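Side-chain contacts in cycloalternan-forming enzyme (Listeria monocytogenes serovar 1/2a, PDB 5F7U), which is a multidomain enzyme of glycoside hydrolase family 31, combining a TIM barrel with several beta domains and a family 6 carbohydrate-binding module: residues A[67-70]-A[76-79]; A[161-166]-A[223-228]; A[366-371]-A[580-585]; A[874-879]-A[929-934]; A[991-996]-A[1042-1047]. The protein carries 1 engineered substitution. All blocks are in the same frame, centred on the assembly; numbering follows the deposited sequence.

Contact 1: residues A[67-70]-A[76-79]. With GLC (alpha-D-glucopyranose), chain E.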
# COMPACT_ATOMS: atom_id res chain seq x y z
N ALA A 67 -40.69 -32.00 -3.15
CA ALA A 67 -39.94 -31.07 -4.00
C ALA A 67 -40.51 -31.03 -5.42
O ALA A 67 -41.12 -31.99 -5.88
CB ALA A 67 -38.47 -31.40 -4.03
N ALA A 68 -40.30 -29.90 -6.09
CA ALA A 68 -40.76 -29.63 -7.44
C ALA A 68 -39.59 -29.72 -8.42
O ALA A 68 -38.49 -29.24 -8.09
CB ALA A 68 -41.35 -28.22 -7.48
N TYR A 69 -39.81 -30.29 -9.61
CA TYR A 69 -38.81 -30.26 -10.69
C TYR A 69 -38.38 -28.82 -10.96
O TYR A 69 -39.24 -27.93 -11.10
CB TYR A 69 -39.39 -30.87 -11.98
CG TYR A 69 -38.52 -30.76 -13.24
CD1 TYR A 69 -37.55 -31.74 -13.52
CD2 TYR A 69 -38.68 -29.71 -14.15
CE1 TYR A 69 -36.76 -31.66 -14.66
CE2 TYR A 69 -37.89 -29.61 -15.30
CZ TYR A 69 -36.93 -30.59 -15.55
OH TYR A 69 -36.15 -30.52 -16.70
N ASP A 70 -37.08 -28.58 -11.07
CA ASP A 70 -36.59 -27.26 -11.41
C ASP A 70 -36.06 -27.27 -12.85
O ASP A 70 -36.69 -26.71 -13.74
CB ASP A 70 -35.56 -26.78 -10.39
CG ASP A 70 -35.16 -25.32 -10.58
OD1 ASP A 70 -35.76 -24.60 -11.40
OD2 ASP A 70 -34.20 -24.90 -9.92
N ASN A 76 -28.00 -34.89 -14.29
CA ASN A 76 -28.73 -34.57 -13.06
C ASN A 76 -30.06 -33.86 -13.24
O ASN A 76 -30.26 -33.10 -14.19
CB ASN A 76 -27.87 -33.67 -12.17
CG ASN A 76 -26.67 -34.38 -11.59
OD1 ASN A 76 -25.87 -34.98 -12.30
ND2 ASN A 76 -26.55 -34.33 -10.28
N THR A 77 -30.97 -34.13 -12.30
CA THR A 77 -32.17 -33.33 -12.11
C THR A 77 -32.02 -32.47 -10.87
O THR A 77 -31.48 -32.92 -9.84
CB THR A 77 -33.43 -34.23 -11.98
OG1 THR A 77 -33.52 -35.03 -13.15
CG2 THR A 77 -34.71 -33.38 -11.89
N TYR A 78 -32.49 -31.24 -10.97
CA TYR A 78 -32.43 -30.29 -9.87
C TYR A 78 -33.85 -29.97 -9.48
O TYR A 78 -34.73 -29.81 -10.35
CB TYR A 78 -31.64 -29.03 -10.27
CG TYR A 78 -30.19 -29.36 -10.48
CD1 TYR A 78 -29.73 -29.82 -11.72
CD2 TYR A 78 -29.27 -29.23 -9.43
CE1 TYR A 78 -28.40 -30.14 -11.91
CE2 TYR A 78 -27.94 -29.56 -9.61
CZ TYR A 78 -27.51 -30.01 -10.84
OH TYR A 78 -26.19 -30.35 -11.00
N TRP A 79 -34.07 -29.94 -8.17
CA TRP A 79 -35.39 -29.84 -7.56
C TRP A 79 -35.40 -28.72 -6.51
O TRP A 79 -34.36 -28.43 -5.91
CB TRP A 79 -35.72 -31.15 -6.82
CG TRP A 79 -35.54 -32.43 -7.59
CD1 TRP A 79 -34.37 -33.09 -7.83
CD2 TRP A 79 -36.58 -33.23 -8.17
NE1 TRP A 79 -34.61 -34.24 -8.55
CE2 TRP A 79 -35.96 -34.35 -8.77
CE3 TRP A 79 -37.99 -33.11 -8.25
CZ2 TRP A 79 -36.68 -35.35 -9.46
CZ3 TRP A 79 -38.71 -34.10 -8.94
CH2 TRP A 79 -38.05 -35.22 -9.52
C1 GLC E . -22.49 -38.26 -10.72
C2 GLC E . -23.49 -37.10 -10.62
C3 GLC E . -22.96 -35.97 -9.73
C4 GLC E . -22.54 -36.49 -8.35
C5 GLC E . -21.55 -37.66 -8.49
C6 GLC E . -21.26 -38.34 -7.16
O1 GLC E . -21.38 -37.90 -11.55
O2 GLC E . -23.84 -36.62 -11.92
O3 GLC E . -23.94 -34.94 -9.57
O4 GLC E . -21.94 -35.42 -7.61
O5 GLC E . -22.02 -38.67 -9.42
O6 GLC E . -20.00 -39.00 -7.25
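Asp-70 and Tyr-78 provide the backbone hydrogen bond of this hairpin contact, with Asp-70 N lying 2.7 Å from Tyr-78 O. Next to it the CA-H group of Trp-79 approaches Ala-68 O, CA to O 3.2 Å, a weaker polar contact between the same two strands. Tyr-69 and Trp-79 form an antiparallel non-hydrogen-bonded pair. Their side chains diverge, and the short strand segments run at 121° to each other, well short of antiparallel.

The apolar contacts gather round Trp-79. Its CB touches the methyl of Ala-67, CB to CB 3.9 Å, while the six-membered end of the indole passes obliquely beside the backbone of Ala-68 and Tyr-69. Thr-77 has two neighbours for a single methyl. CG2 rests 3.3 Å above one face of the Trp-79 ring, displaced toward its rim, and also meets Tyr-69 CD1 at 3.7 Å. The tyrosine reaches it with CG anti to the backbone N (chi1 173°), and the two side chains cross at about a right angle.

Asn-76 carries the polar contact with alpha-D-glucopyranose. Its OD1 accepts a hydrogen bond from sugar O2 at 2.6 Å, and its ND2 donates one to sugar O3 at 2.8 Å. This two-pronged grip fixes the rotation of the amide, whose ND2 is also bonded to Thr-41 OG1. Tyr-8, Trp-43 and Asn-75 complete the glycan pocket.

The hairpin of strands 60-73 and 76-84 is flanked by strand 49-57, where Val-51 meets Ala-67 and Trp-79, and by strand 36-43, where Thr-42 OG1 bonds Trp-79 NE1.

Contact 2: residues A[161-166]-A[223-228]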
# COMPACT_ATOMS: atom_id res chain seq x y z
N MET A 161 -14.28 -0.81 22.04
CA MET A 161 -15.63 -1.21 22.44
C MET A 161 -15.79 -2.71 22.34
O MET A 161 -15.47 -3.28 21.31
CB MET A 161 -16.65 -0.61 21.48
CG MET A 161 -17.34 0.60 22.01
SD MET A 161 -16.21 1.97 22.02
CE MET A 161 -16.24 2.34 20.25
N GLU A 162 -16.33 -3.33 23.40
CA GLU A 162 -16.54 -4.77 23.39
C GLU A 162 -17.96 -5.02 23.85
O GLU A 162 -18.34 -4.66 24.98
CB GLU A 162 -15.52 -5.49 24.27
CG GLU A 162 -14.10 -5.46 23.72
CD GLU A 162 -13.11 -5.99 24.72
OE1 GLU A 162 -12.69 -5.25 25.64
OE2 GLU A 162 -12.77 -7.18 24.59
N LEU A 163 -18.76 -5.59 22.96
CA LEU A 163 -20.18 -5.80 23.27
C LEU A 163 -20.41 -7.29 23.52
O LEU A 163 -20.07 -8.13 22.67
CB LEU A 163 -21.06 -5.31 22.12
CG LEU A 163 -22.56 -5.63 22.29
CD1 LEU A 163 -23.22 -4.73 23.35
CD2 LEU A 163 -23.25 -5.53 20.93
N SER A 164 -21.02 -7.59 24.68
CA SER A 164 -21.50 -8.93 25.03
C SER A 164 -23.04 -8.88 25.07
O SER A 164 -23.61 -8.41 26.06
CB SER A 164 -20.98 -9.31 26.44
OG SER A 164 -21.48 -10.57 26.87
N PRO A 165 -23.72 -9.36 24.00
CA PRO A 165 -25.20 -9.33 23.99
C PRO A 165 -25.86 -10.00 25.20
O PRO A 165 -26.83 -9.47 25.72
CB PRO A 165 -25.53 -10.09 22.71
CG PRO A 165 -24.42 -9.64 21.78
CD PRO A 165 -23.19 -9.75 22.67
N THR A 166 -25.32 -11.14 25.64
CA THR A 166 -25.86 -11.85 26.82
C THR A 166 -25.38 -11.28 28.16
O THR A 166 -25.97 -11.58 29.21
CB THR A 166 -25.53 -13.35 26.81
OG1 THR A 166 -24.11 -13.53 26.99
CG2 THR A 166 -25.99 -14.01 25.50
N ASN A 223 -30.66 3.01 18.55
CA ASN A 223 -30.79 1.56 18.25
C ASN A 223 -29.85 1.15 17.10
O ASN A 223 -30.20 0.42 16.16
CB ASN A 223 -32.25 1.17 17.96
CG ASN A 223 -33.18 1.57 19.08
OD1 ASN A 223 -32.90 1.31 20.26
ND2 ASN A 223 -34.28 2.23 18.73
N SER A 224 -28.64 1.70 17.16
CA SER A 224 -27.71 1.54 16.06
C SER A 224 -26.96 0.21 16.22
O SER A 224 -26.61 -0.45 15.23
CB SER A 224 -26.76 2.75 16.04
OG SER A 224 -25.92 2.76 17.19
N LEU A 225 -26.78 -0.22 17.47
CA LEU A 225 -25.89 -1.31 17.79
C LEU A 225 -26.69 -2.57 18.10
O LEU A 225 -27.51 -2.58 19.01
CB LEU A 225 -25.04 -0.91 19.01
CG LEU A 225 -24.04 -1.87 19.64
CD1 LEU A 225 -23.01 -2.35 18.63
CD2 LEU A 225 -23.39 -1.13 20.80
N GLY A 226 -26.43 -3.63 17.33
CA GLY A 226 -27.29 -4.81 17.39
C GLY A 226 -26.63 -6.12 17.05
O GLY A 226 -25.48 -6.16 16.60
N TRP A 227 -27.38 -7.20 17.26
CA TRP A 227 -26.90 -8.57 17.03
C TRP A 227 -28.10 -9.37 16.50
O TRP A 227 -29.27 -9.06 16.82
CB TRP A 227 -26.34 -9.20 18.32
CG TRP A 227 -27.30 -9.11 19.48
CD1 TRP A 227 -28.18 -10.07 19.89
CD2 TRP A 227 -27.51 -7.97 20.32
NE1 TRP A 227 -28.91 -9.61 20.96
CE2 TRP A 227 -28.53 -8.32 21.24
CE3 TRP A 227 -26.94 -6.69 20.39
CZ2 TRP A 227 -28.99 -7.43 22.23
CZ3 TRP A 227 -27.40 -5.80 21.37
CH2 TRP A 227 -28.42 -6.18 22.28
N LEU A 228 -27.79 -10.38 15.70
CA LEU A 228 -28.78 -11.20 15.01
C LEU A 228 -28.83 -12.56 15.69
O LEU A 228 -27.84 -13.27 15.72
CB LEU A 228 -28.36 -11.32 13.53
CG LEU A 228 -29.25 -12.14 12.62
CD1 LEU A 228 -30.63 -11.51 12.50
CD2 LEU A 228 -28.59 -12.24 11.25
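Pro-165 sets its CB-CG edge over one face of the Trp-227 indole. With chi1 at 52°, Trp-227 CG sits between the backbone N and the carbonyl carbon, the crowded position for an aromatic side chain, and in this rotamer one face is turned to the proline. Pro-165 CB stands 3.6 Å from the centroid of the five-membered ring and only 3° off its normal, a CH-pi contact of nearly vertical geometry. The neighbouring CG is 3.7 Å from Trp-227 CG, so CB and CG cover the five-membered ring while the rest of the pyrrolidine tilts away, the two side chains sliding past each other in opposite directions.

The leucines behave differently. Both Leu-163 and Leu-225 hold CG anti to the backbone N (chi1 174° for Leu-163), and these extended chains meet tip to tip, Leu-163 CD2 to Leu-225 CD1 at 3.9 Å. The same CD2 methyl reaches Trp-227 CE3, also at 3.9 Å, where Leu-163 crosses the indole at about a right angle. One methyl thereby joins the leucine pair to the aromatic group. The polar end of the indole is satisfied by Glu-119 OE1, bonded to NE1.

All of this is buried in the galactose mutarotase-like domain. Strand 158-164 runs between strands 148-153 and 333-338, whereas strand 214-229 pairs with strands 106-129 and 235-243; Ile-235 and Tyr-238 of the latter also pack on Pro-165.

Contact 3: residues A[366-371]-A[580-585]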
# COMPACT_ATOMS: atom_id res chain seq x y z
N GLY A 366 15.75 -2.64 -4.00
CA GLY A 366 16.25 -2.47 -5.36
C GLY A 366 15.33 -3.15 -6.37
O GLY A 366 14.24 -3.64 -6.00
N LEU A 367 15.76 -3.22 -7.62
CA LEU A 367 14.89 -3.81 -8.64
C LEU A 367 14.82 -5.34 -8.50
O LEU A 367 15.86 -5.99 -8.36
CB LEU A 367 15.37 -3.47 -10.05
CG LEU A 367 14.68 -4.14 -11.25
CD1 LEU A 367 13.21 -3.70 -11.34
CD2 LEU A 367 15.44 -3.77 -12.52
N TRP A 368 13.60 -5.87 -8.56
CA TRP A 368 13.36 -7.31 -8.66
C TRP A 368 13.09 -7.72 -10.09
O TRP A 368 12.24 -7.12 -10.74
CB TRP A 368 12.14 -7.72 -7.85
CG TRP A 368 12.27 -7.58 -6.38
CD1 TRP A 368 12.39 -6.42 -5.67
CD2 TRP A 368 12.21 -8.65 -5.42
NE1 TRP A 368 12.44 -6.71 -4.30
CE2 TRP A 368 12.34 -8.07 -4.13
CE3 TRP A 368 12.10 -10.04 -5.53
CZ2 TRP A 368 12.33 -8.82 -2.96
CZ3 TRP A 368 12.11 -10.81 -4.33
CH2 TRP A 368 12.21 -10.19 -3.07
N MET A 369 13.80 -8.75 -10.57
CA MET A 369 13.58 -9.32 -11.92
C MET A 369 12.86 -10.65 -11.83
O MET A 369 13.24 -11.51 -11.04
CB MET A 369 14.92 -9.56 -12.62
CG MET A 369 15.84 -8.34 -12.56
SD MET A 369 17.10 -8.35 -13.85
CE MET A 369 17.87 -9.95 -13.57
N SER A 370 11.86 -10.84 -12.68
CA SER A 370 11.04 -12.05 -12.62
C SER A 370 10.47 -12.30 -14.01
O SER A 370 10.23 -11.35 -14.74
CB SER A 370 9.91 -11.86 -11.60
OG SER A 370 9.04 -12.99 -11.56
N ALA A 371 10.24 -13.57 -14.34
CA ALA A 371 9.51 -13.98 -15.56
C ALA A 371 9.15 -15.43 -15.41
O ALA A 371 10.02 -16.28 -15.18
CB ALA A 371 10.36 -13.77 -16.82
N GLU A 580 18.46 -12.54 6.26
CA GLU A 580 18.23 -11.60 5.15
C GLU A 580 17.16 -12.08 4.17
O GLU A 580 17.01 -11.50 3.08
CB GLU A 580 19.53 -11.37 4.38
CG GLU A 580 20.61 -10.63 5.13
CD GLU A 580 20.72 -9.18 4.67
OE1 GLU A 580 21.20 -8.93 3.52
OE2 GLU A 580 20.33 -8.29 5.47
N ALA A 581 16.41 -13.12 4.54
CA ALA A 581 15.37 -13.69 3.67
C ALA A 581 14.14 -12.80 3.63
O ALA A 581 13.76 -12.21 4.64
CB ALA A 581 14.99 -15.09 4.12
N VAL A 582 13.52 -12.71 2.46
CA VAL A 582 12.36 -11.84 2.26
C VAL A 582 11.24 -12.66 1.63
O VAL A 582 11.51 -13.45 0.72
CB VAL A 582 12.75 -10.70 1.29
CG1 VAL A 582 11.54 -9.86 0.86
CG2 VAL A 582 13.79 -9.80 1.95
N SER A 583 9.99 -12.47 2.09
CA SER A 583 8.81 -13.03 1.40
C SER A 583 8.16 -12.02 0.45
O SER A 583 8.24 -10.81 0.68
CB SER A 583 7.77 -13.47 2.42
OG SER A 583 8.26 -14.57 3.17
N PHE A 584 7.48 -12.55 -0.57
CA PHE A 584 6.85 -11.76 -1.61
C PHE A 584 5.51 -12.47 -1.83
O PHE A 584 5.48 -13.63 -2.29
CB PHE A 584 7.78 -11.82 -2.84
CG PHE A 584 7.51 -10.78 -3.90
CD1 PHE A 584 6.46 -10.95 -4.82
CD2 PHE A 584 8.36 -9.67 -4.03
CE1 PHE A 584 6.21 -10.00 -5.82
CE2 PHE A 584 8.12 -8.72 -5.04
CZ PHE A 584 7.04 -8.89 -5.93
N SER A 585 4.41 -11.82 -1.43
CA SER A 585 3.09 -12.51 -1.35
C SER A 585 1.98 -11.62 -1.87
O SER A 585 2.21 -10.43 -2.11
CB SER A 585 2.78 -12.86 0.10
OG SER A 585 3.86 -13.57 0.68
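Trp-368 and Phe-584 meet with their planes at 48°, an oblique pairing. The centroid of the six-membered indole ring is 5.0 Å from that of the phenyl. Relative to the indole, the phenylalanine comes over one face: Phe-584 CD2 hovers 3.8 Å above the indole plane, displaced toward the rim. The next atom, CE2, lies 4.1 Å from Trp-368 CD2, at the fusion of the two indole rings. The side chains thus point in opposite directions and pass alongside each other. Phe-584 manages this reach by holding CG anti to its own backbone N (chi1 -164°).

In the TIM barrel, 367-369 is the first strand and 584-585 the fifth, so the two lie across the barrel from each other, and the CA atoms of Trp-368 and Phe-584 are 10.6 Å apart. Side chains alone span the interior, without any pairing of the two backbones.

Val-582 comes from another direction. Its CG1 methyl sits at the edge of the indole, near the ring plane, 4.0 Å from Trp-368 CH2 and equally far from CZ2. The far end of the tryptophan is therefore touched over a face by Phe-584 and at its rim by Val-582. Its NE1 donates to Ala-364 O, a bond that probably helps to fix the turn of the ring. Ile-597 packs against all three side chains, and Phe-584 also meets the ring of Trp-599; the phenylalanine side chain is about 7 Å from a bound alpha-D-glucopyranose.

Contact 4: residues A[874-879]-A[929-934]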
# COMPACT_ATOMS: atom_id res chain seq x y z
N THR A 874 30.97 13.39 3.27
CA THR A 874 29.61 13.78 2.94
C THR A 874 29.62 14.98 2.01
O THR A 874 30.47 15.84 2.12
CB THR A 874 28.78 14.12 4.20
OG1 THR A 874 29.49 15.07 4.99
CG2 THR A 874 28.51 12.89 5.06
N THR A 875 28.64 15.03 1.10
CA THR A 875 28.45 16.18 0.24
C THR A 875 27.04 16.72 0.47
O THR A 875 26.06 16.00 0.28
CB THR A 875 28.63 15.83 -1.25
OG1 THR A 875 29.94 15.28 -1.48
CG2 THR A 875 28.43 17.07 -2.14
N MET A 876 26.93 17.98 0.89
CA MET A 876 25.63 18.64 0.90
C MET A 876 25.37 19.21 -0.50
O MET A 876 26.27 19.76 -1.13
CB MET A 876 25.59 19.81 1.91
CG MET A 876 26.01 19.49 3.34
SD MET A 876 25.07 18.17 4.15
CE MET A 876 23.42 18.83 4.14
N GLN A 877 24.12 19.09 -0.96
CA GLN A 877 23.68 19.88 -2.11
C GLN A 877 22.55 20.79 -1.64
O GLN A 877 21.40 20.35 -1.50
CB GLN A 877 23.19 19.01 -3.28
CG GLN A 877 24.27 18.16 -3.95
CD GLN A 877 23.75 17.39 -5.15
OE1 GLN A 877 22.56 17.05 -5.23
NE2 GLN A 877 24.65 17.10 -6.09
N VAL A 878 22.88 22.05 -1.41
CA VAL A 878 21.94 23.00 -0.81
C VAL A 878 21.33 23.88 -1.90
O VAL A 878 22.06 24.56 -2.64
CB VAL A 878 22.64 23.89 0.25
CG1 VAL A 878 21.62 24.74 1.01
CG2 VAL A 878 23.45 23.06 1.23
N PHE A 879 20.00 23.92 -1.95
CA PHE A 879 19.26 24.76 -2.91
C PHE A 879 19.39 26.21 -2.44
O PHE A 879 18.88 26.56 -1.37
CB PHE A 879 17.80 24.30 -2.96
CG PHE A 879 16.98 24.88 -4.10
CD1 PHE A 879 17.37 24.71 -5.44
CD2 PHE A 879 15.75 25.51 -3.83
CE1 PHE A 879 16.57 25.20 -6.49
CE2 PHE A 879 14.97 26.01 -4.87
CZ PHE A 879 15.36 25.84 -6.20
N GLN A 929 30.12 18.45 13.08
CA GLN A 929 30.72 19.51 12.26
C GLN A 929 29.68 20.56 11.94
O GLN A 929 28.58 20.22 11.52
CB GLN A 929 31.34 18.95 10.98
CG GLN A 929 32.55 18.06 11.23
CD GLN A 929 33.18 17.58 9.95
OE1 GLN A 929 32.81 16.53 9.42
NE2 GLN A 929 34.13 18.35 9.43
N ALA A 930 30.05 21.82 12.13
CA ALA A 930 29.14 22.94 11.90
C ALA A 930 29.43 23.60 10.56
O ALA A 930 30.45 24.28 10.41
CB ALA A 930 29.23 23.93 13.06
N ILE A 931 28.55 23.40 9.58
CA ILE A 931 28.73 23.92 8.22
C ILE A 931 27.90 25.19 8.11
O ILE A 931 26.73 25.20 8.47
CB ILE A 931 28.28 22.89 7.14
CG1 ILE A 931 29.12 21.60 7.21
CG2 ILE A 931 28.33 23.51 5.73
CD1 ILE A 931 28.54 20.44 6.41
N VAL A 932 28.52 26.28 7.63
CA VAL A 932 27.78 27.52 7.39
C VAL A 932 28.02 28.00 5.96
O VAL A 932 29.18 28.13 5.53
CB VAL A 932 28.14 28.64 8.41
CG1 VAL A 932 27.32 29.88 8.14
CG2 VAL A 932 27.91 28.17 9.84
N LEU A 933 26.92 28.24 5.24
CA LEU A 933 26.97 28.89 3.93
C LEU A 933 26.68 30.37 4.13
O LEU A 933 25.62 30.73 4.67
CB LEU A 933 25.94 28.28 2.96
CG LEU A 933 26.16 26.88 2.38
CD1 LEU A 933 26.10 25.79 3.44
CD2 LEU A 933 25.05 26.61 1.36
N ASN A 934 27.62 31.22 3.72
CA ASN A 934 27.47 32.68 3.86
C ASN A 934 27.15 33.37 2.55
O ASN A 934 27.57 32.92 1.49
CB ASN A 934 28.75 33.30 4.41
CG ASN A 934 29.08 32.80 5.80
OD1 ASN A 934 30.11 32.14 6.01
ND2 ASN A 934 28.21 33.09 6.76
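Opposite Met-876 and Val-878, the strand 929-934 places Ile-931 and Leu-933 with CA separations of 9.5 and 9.1 Å, the two strands running in roughly the same direction but too far apart to pair. Side chains fill the gap in two separate couples. Val-878 and Leu-933 reach toward each other tip to tip. Leu-933 CD2 is 3.8 Å from Val-878 CB and 3.9 Å from both valine methyls, CG1 and CG2, so the leucine methyl sits over the end of the valine, equally far from its two methyls.

The other couple meets at a slant. Ile-931 leads with its terminal CD1, which its extended chi2 of 167° carries forward to Met-876 CG at 4.1 Å. The methionine makes this contact through the middle of its chain, because bends at chi2 and chi3 turn its sulfur and methyl aside. Val-865, Phe-828 and Val-830 also pack against Met-876, and Val-920 against Ile-931.

Alternate residues of each strand face inward, as the beta pleat dictates. Strand 874-879 lies in a mixed sheet between 825-830 and 917-922, and strand 929-934 in an antiparallel sheet between 862-867 and 885-888. Face-to-face packing of aliphatic side chains from two sheets is the core of a beta sandwich.

Contact 5: residues A[991-996]-A[1042-1047]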
# COMPACT_ATOMS: atom_id res chain seq x y z
N MET A 991 13.47 42.36 -4.70
CA MET A 991 13.52 41.45 -5.84
C MET A 991 14.71 41.81 -6.74
O MET A 991 14.75 42.91 -7.31
CB MET A 991 12.19 41.51 -6.60
CG MET A 991 12.17 40.63 -7.86
SD MET A 991 10.57 40.60 -8.68
CE MET A 991 10.40 42.30 -9.23
N GLU A 992 15.70 40.92 -6.82
CA GLU A 992 16.81 41.06 -7.77
C GLU A 992 16.34 40.61 -9.14
O GLU A 992 15.76 39.54 -9.26
CB GLU A 992 17.99 40.17 -7.39
CG GLU A 992 18.73 40.56 -6.12
CD GLU A 992 19.99 39.72 -5.92
OE1 GLU A 992 20.17 38.68 -6.61
OE2 GLU A 992 20.83 40.09 -5.09
N VAL A 993 16.57 41.44 -10.14
CA VAL A 993 16.24 41.10 -11.54
C VAL A 993 17.56 41.01 -12.30
O VAL A 993 18.25 42.03 -12.46
CB VAL A 993 15.29 42.16 -12.18
CG1 VAL A 993 15.04 41.82 -13.66
CG2 VAL A 993 13.96 42.24 -11.41
N ARG A 994 17.91 39.81 -12.76
CA ARG A 994 19.14 39.57 -13.49
C ARG A 994 18.87 39.48 -14.98
O ARG A 994 18.07 38.67 -15.43
CB ARG A 994 19.89 38.33 -12.98
CG ARG A 994 21.29 38.18 -13.58
CD ARG A 994 22.13 37.16 -12.83
NE ARG A 994 23.55 37.20 -13.20
CZ ARG A 994 24.17 36.28 -13.93
NH1 ARG A 994 23.52 35.21 -14.41
NH2 ARG A 994 25.47 36.42 -14.19
N TYR A 995 19.57 40.31 -15.75
CA TYR A 995 19.23 40.53 -17.15
C TYR A 995 20.47 40.97 -17.91
O TYR A 995 21.48 41.36 -17.31
CB TYR A 995 18.16 41.64 -17.26
CG TYR A 995 18.77 43.00 -16.96
CD1 TYR A 995 19.03 43.38 -15.63
CD2 TYR A 995 19.15 43.86 -17.99
CE1 TYR A 995 19.64 44.59 -15.34
CE2 TYR A 995 19.75 45.08 -17.71
CZ TYR A 995 19.98 45.43 -16.39
OH TYR A 995 20.59 46.63 -16.15
N SER A 996 20.37 40.97 -19.23
CA SER A 996 21.36 41.64 -20.05
C SER A 996 20.64 42.62 -20.99
O SER A 996 19.51 42.36 -21.42
CB SER A 996 22.17 40.61 -20.83
OG SER A 996 23.22 41.22 -21.55
N VAL A 1042 3.66 37.44 -9.81
CA VAL A 1042 4.62 38.47 -10.24
C VAL A 1042 4.72 38.45 -11.76
O VAL A 1042 5.24 37.49 -12.33
CB VAL A 1042 6.00 38.28 -9.55
CG1 VAL A 1042 7.01 39.33 -10.02
CG2 VAL A 1042 5.85 38.32 -8.03
N VAL A 1043 4.21 39.50 -12.39
CA VAL A 1043 4.13 39.57 -13.85
C VAL A 1043 5.04 40.67 -14.38
O VAL A 1043 4.88 41.84 -14.02
CB VAL A 1043 2.68 39.82 -14.37
CG1 VAL A 1043 2.63 39.72 -15.89
CG2 VAL A 1043 1.68 38.85 -13.74
N PHE A 1044 5.99 40.29 -15.22
CA PHE A 1044 6.77 41.25 -15.98
C PHE A 1044 6.11 41.40 -17.35
O PHE A 1044 5.78 40.40 -17.99
CB PHE A 1044 8.21 40.76 -16.14
CG PHE A 1044 9.00 40.81 -14.87
CD1 PHE A 1044 8.84 39.83 -13.88
CD2 PHE A 1044 9.95 41.82 -14.67
CE1 PHE A 1044 9.59 39.88 -12.70
CE2 PHE A 1044 10.70 41.87 -13.50
CZ PHE A 1044 10.52 40.91 -12.51
N ASP A 1045 5.90 42.64 -17.76
CA ASP A 1045 5.22 43.01 -19.00
C ASP A 1045 6.10 43.94 -19.82
O ASP A 1045 6.88 44.71 -19.25
CB ASP A 1045 3.96 43.82 -18.66
CG ASP A 1045 2.70 43.06 -18.92
OD1 ASP A 1045 2.69 41.81 -18.82
OD2 ASP A 1045 1.69 43.73 -19.23
N PHE A 1046 5.95 43.90 -21.14
CA PHE A 1046 6.43 44.99 -21.99
C PHE A 1046 5.19 45.75 -22.44
O PHE A 1046 4.39 45.23 -23.21
CB PHE A 1046 7.22 44.46 -23.19
CG PHE A 1046 7.87 45.54 -24.02
CD1 PHE A 1046 7.12 46.32 -24.92
CD2 PHE A 1046 9.24 45.78 -23.93
CE1 PHE A 1046 7.72 47.31 -25.69
CE2 PHE A 1046 9.85 46.76 -24.71
CZ PHE A 1046 9.09 47.52 -25.58
N GLU A 1047 5.03 46.96 -21.94
CA GLU A 1047 3.87 47.76 -22.30
C GLU A 1047 4.24 48.89 -23.24
O GLU A 1047 5.40 49.01 -23.65
CB GLU A 1047 3.15 48.24 -21.05
CG GLU A 1047 2.52 47.06 -20.33
CD GLU A 1047 1.70 47.43 -19.13
OE1 GLU A 1047 1.28 46.48 -18.44
OE2 GLU A 1047 1.46 48.63 -18.87
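Met-991 makes a Met-aromatic contact with Phe-1044 in which the sulfur lies well to the side of the ring. SD is 5.1 Å from the ring centroid and 74° off the normal, an oblique approach. The methyl beyond it comes closer to the ring atoms, with Met-991 CE 3.6 Å from Phe-1044 CZ. The methionine stretches straight out from its strand, chi1 at 177° and chi2 likewise extended, and bends only at chi3, where the methyl turns to the phenyl. Before that bend its SD passes Val-1042 CG1 at 4.0 Å, the two side chains sliding by in opposite directions.

Phe-1044 CZ is shared. Val-993 CG2 approaches it at 3.8 Å, at the edge of the phenyl and near its plane, so CZ is met both by a valine methyl and by the end of the methionine.

The axes of segments 991-996 and 1042-1045 approach to 12.2 Å, with their directions 38° apart, a spacing at which side chains rather than backbones meet. They belong to the facing sheets of the beta sandwich of a family 6 carbohydrate-binding module. Strand 987-996 pairs with 1027-1035 and 1054-1062, and strand 1039-1045 with 975-981 and 1002-1008.

Val-1006 and Val-1059 also pack on Phe-1044, and its ring meets that of Phe-1056. Between the two inward-facing residues of segment 991-996, Glu-992 turns outward to a salt bridge with Lys-1062. Arg-994 forms one with Asp-1057, a residue of a magnesium site, and so may help to position this carboxylate at the metal.

Contact 1 is the surface case and the sole one in which the two segments are neighbouring strands of a hairpin; it alone combines a backbone hydrogen bond across the segments with a bound sugar. The other four are buried, and side chains rather than backbones meet in them. Aromatic groups dominate contacts 2 and 3: a tryptophan meets proline and leucine in contact 2, and tryptophan, phenylalanine and valine span the barrel interior in contact 3. Contacts 4 and 5 both join facing sheets, purely aliphatic apart from methionine in contact 4 and centred on phenylalanine in contact 5. Their centres are about 31 Å apart. No two contacts share a strand, each joining its own pair.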